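PDB 5SWV: pentafunctional AROM polypeptide from Schizosaccharomyces pombe, which probably catalyses five consecutive steps of the shikimate pathway, the 3-dehydroquinate dehydratase and shikimate dehydrogenase domains being present in this fragment. Local coordinates for residues Asp166-Val171 with Met194-Ile199. Numbering follows the deposited sequence.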
ATOM      1  N   ASP A 166     -21.189   1.502 -10.622  1.00 36.62           N
ATOM      2  CA  ASP A 166     -20.228   0.438 -10.329  1.00 37.52           C
ATOM      3  C   ASP A 166     -20.234   0.066  -8.831  1.00 37.18           C
ATOM      4  O   ASP A 166     -19.904  -1.067  -8.468  1.00 37.60           O
ATOM      5  CB  ASP A 166     -18.819   0.862 -10.742  1.00 38.41           C
ATOM      6  CG  ASP A 166     -18.701   1.104 -12.223  1.00 39.06           C
ATOM      7  OD1 ASP A 166     -18.663   0.116 -12.975  1.00 40.73           O
ATOM      8  OD2 ASP A 166     -18.643   2.277 -12.644  1.00 39.64           O
ATOM      9  N   VAL A 167     -20.530   1.046  -7.976  1.00 35.96           N
ATOM     10  CA  VAL A 167     -20.700   0.854  -6.535  1.00 35.14           C
ATOM     11  C   VAL A 167     -21.868   1.720  -6.093  1.00 34.85           C
ATOM     12  O   VAL A 167     -22.095   2.777  -6.683  1.00 35.49           O
ATOM     13  CB  VAL A 167     -19.450   1.302  -5.746  1.00 34.77           C
ATOM     14  CG1 VAL A 167     -19.642   1.075  -4.234  1.00 34.47           C
ATOM     15  CG2 VAL A 167     -18.202   0.598  -6.273  1.00 33.98           C
ATOM     16  N   ILE A 168     -22.616   1.283  -5.080  1.00 34.16           N
ATOM     17  CA  ILE A 168     -23.694   2.103  -4.523  1.00 33.10           C
ATOM     18  C   ILE A 168     -23.367   2.362  -3.071  1.00 32.96           C
ATOM     19  O   ILE A 168     -22.965   1.462  -2.353  1.00 32.24           O
ATOM     20  CB  ILE A 168     -25.070   1.448  -4.661  1.00 33.10           C
ATOM     21  CG1 ILE A 168     -25.407   1.251  -6.143  1.00 33.47           C
ATOM     22  CG2 ILE A 168     -26.135   2.314  -4.000  1.00 32.99           C
ATOM     23  CD1 ILE A 168     -26.724   0.541  -6.416  1.00 33.86           C
ATOM     24  N   LYS A 169     -23.525   3.612  -2.654  1.00 33.61           N
ATOM     25  CA  LYS A 169     -23.249   4.026  -1.293  1.00 33.85           C
ATOM     26  C   LYS A 169     -24.520   4.642  -0.726  1.00 34.10           C
ATOM     27  O   LYS A 169     -25.002   5.644  -1.237  1.00 33.29           O
ATOM     28  CB  LYS A 169     -22.106   5.018  -1.293  1.00 34.20           C
ATOM     29  CG  LYS A 169     -21.680   5.510   0.075  1.00 34.98           C
ATOM     30  CD  LYS A 169     -20.648   6.615  -0.098  1.00 36.06           C
ATOM     31  CE  LYS A 169     -20.751   7.650   1.007  1.00 37.71           C
ATOM     32  NZ  LYS A 169     -19.785   7.384   2.102  1.00 38.57           N
ATOM     33  N   LEU A 170     -25.062   4.028   0.323  1.00 34.83           N
ATOM     34  CA  LEU A 170     -26.266   4.529   0.986  1.00 35.40           C
ATOM     35  C   LEU A 170     -25.928   4.750   2.442  1.00 35.79           C
ATOM     36  O   LEU A 170     -25.449   3.829   3.105  1.00 35.18           O
ATOM     37  CB  LEU A 170     -27.399   3.523   0.873  1.00 35.51           C
ATOM     38  CG  LEU A 170     -27.778   3.101  -0.540  1.00 36.09           C
ATOM     39  CD1 LEU A 170     -28.871   2.046  -0.480  1.00 36.33           C
ATOM     40  CD2 LEU A 170     -28.223   4.290  -1.387  1.00 36.24           C
ATOM     41  N   VAL A 171     -26.174   5.966   2.936  1.00 36.13           N
ATOM     42  CA  VAL A 171     -25.831   6.312   4.310  1.00 36.50           C
ATOM     43  C   VAL A 171     -26.990   6.958   5.041  1.00 36.53           C
ATOM     44  O   VAL A 171     -27.415   8.036   4.673  1.00 36.46           O
ATOM     45  CB  VAL A 171     -24.635   7.268   4.379  1.00 36.24           C
ATOM     46  CG1 VAL A 171     -24.263   7.520   5.840  1.00 36.12           C
ATOM     47  CG2 VAL A 171     -23.458   6.694   3.601  1.00 36.10           C
ATOM     48  N   MET A 194     -29.292  -8.477  -5.771  1.00 58.56           N
ATOM     49  CA  MET A 194     -28.471  -7.636  -6.657  1.00 58.49           C
ATOM     50  C   MET A 194     -26.991  -7.803  -6.348  1.00 57.86           C
ATOM     51  O   MET A 194     -26.637  -8.058  -5.206  1.00 59.94           O
ATOM     52  CB  MET A 194     -28.880  -6.179  -6.483  1.00 59.09           C
ATOM     53  CG  MET A 194     -27.741  -5.180  -6.573  1.00 60.72           C
ATOM     54  SD  MET A 194     -28.131  -3.683  -5.690  1.00 64.89           S
ATOM     55  CE  MET A 194     -26.701  -3.471  -4.625  1.00 63.27           C
ATOM     56  N   ASP A 195     -26.132  -7.596  -7.346  1.00 56.72           N
ATOM     57  CA  ASP A 195     -24.681  -7.833  -7.197  1.00 57.59           C
ATOM     58  C   ASP A 195     -23.750  -6.653  -7.587  1.00 53.02           C
ATOM     59  O   ASP A 195     -22.559  -6.837  -7.847  1.00 51.20           O
ATOM     60  CB  ASP A 195     -24.298  -9.090  -7.985  1.00 62.91           C
ATOM     61  CG  ASP A 195     -24.503  -8.920  -9.495  1.00 67.51           C
ATOM     62  OD1 ASP A 195     -25.217  -7.964  -9.916  1.00 68.86           O
ATOM     63  OD2 ASP A 195     -23.943  -9.748 -10.255  1.00 71.83           O
ATOM     64  N   ILE A 196     -24.296  -5.450  -7.640  1.00 49.22           N
ATOM     65  CA  ILE A 196     -23.486  -4.251  -7.595  1.00 46.67           C
ATOM     66  C   ILE A 196     -22.976  -4.201  -6.161  1.00 43.60           C
ATOM     67  O   ILE A 196     -23.751  -4.424  -5.240  1.00 43.60           O
ATOM     68  CB  ILE A 196     -24.335  -2.992  -7.879  1.00 47.70           C
ATOM     69  CG1 ILE A 196     -24.961  -3.055  -9.283  1.00 48.57           C
ATOM     70  CG2 ILE A 196     -23.511  -1.718  -7.710  1.00 47.20           C
ATOM     71  CD1 ILE A 196     -26.388  -2.528  -9.340  1.00 49.72           C
ATOM     72  N   PRO A 197     -21.680  -3.942  -5.955  1.00 41.20           N
ATOM     73  CA  PRO A 197     -21.196  -3.866  -4.573  1.00 40.95           C
ATOM     74  C   PRO A 197     -21.747  -2.660  -3.825  1.00 41.16           C
ATOM     75  O   PRO A 197     -22.027  -1.623  -4.435  1.00 41.29           O
ATOM     76  CB  PRO A 197     -19.677  -3.775  -4.714  1.00 40.87           C
ATOM     77  CG  PRO A 197     -19.426  -3.428  -6.136  1.00 41.16           C
ATOM     78  CD  PRO A 197     -20.584  -3.935  -6.928  1.00 41.15           C
ATOM     79  N   LEU A 198     -21.882  -2.810  -2.509  1.00 41.12           N
ATOM     80  CA  LEU A 198     -22.624  -1.863  -1.681  1.00 40.59           C
ATOM     81  C   LEU A 198     -21.846  -1.365  -0.453  1.00 38.66           C
ATOM     82  O   LEU A 198     -21.421  -2.160   0.372  1.00 38.60           O
ATOM     83  CB  LEU A 198     -23.927  -2.523  -1.231  1.00 41.74           C
ATOM     84  CG  LEU A 198     -24.910  -1.672  -0.414  1.00 43.01           C
ATOM     85  CD1 LEU A 198     -25.663  -0.678  -1.286  1.00 43.38           C
ATOM     86  CD2 LEU A 198     -25.888  -2.568   0.327  1.00 44.07           C
ATOM     87  N   ILE A 199     -21.689  -0.044  -0.342  1.00 37.15           N
ATOM     88  CA  ILE A 199     -21.255   0.616   0.896  1.00 36.07           C
ATOM     89  C   ILE A 199     -22.524   1.066   1.622  1.00 34.78           C
ATOM     90  O   ILE A 199     -23.345   1.769   1.054  1.00 34.01           O
ATOM     91  CB  ILE A 199     -20.377   1.856   0.627  1.00 36.28           C
ATOM     92  CG1 ILE A 199     -19.233   1.533  -0.335  1.00 36.49           C
ATOM     93  CG2 ILE A 199     -19.795   2.397   1.928  1.00 36.26           C
ATOM     94  CD1 ILE A 199     -18.454   2.756  -0.776  1.00 36.44           C
TER
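Ile168 crosses Ile196 and Leu198 at a slant. Its CG1 is 3.9 Å from CG2 of Ile196, and its CB meets CD1 of Leu198. The two segments hold the beginnings of neighbouring parallel strands, 167-173 and 198-203, of the TIM barrel of type I dehydroquinase. Helix 177-193 makes the right-handed beta-alpha-beta crossover between them. Ile168 and Leu198 pair on the face turned to the helices, where Ala161 of helix 152-162 also meets Ile168. The CD1 of Leu170 extends this apolar layer to CD1 of Leu198. On the other face, Val167 and Lys169 pack against Ile199. CG1 of Val167 sits anti to the backbone N (chi1 -179°), which brings it to 3.9 Å from CG1 of Ile199. The aliphatic start of Lys169 touches CB of Ile199 through CG. Phe216 touches Val167, Pro197 and Ile199. Just before the strands, CG and CD of the Pro197 ring approach the backbone O of Asp166. OD2 of Asp166 forms a salt bridge with NZ of Lys130 and accepts a hydrogen bond from N of Leu135. The backbones are joined by a short ladder. Ile168 N donates to Pro197 O, and Leu170 N to Ile199 O. Between these two bonds, Ile199 N donates a hydrogen bond to Ile168 O at 2.8 Å.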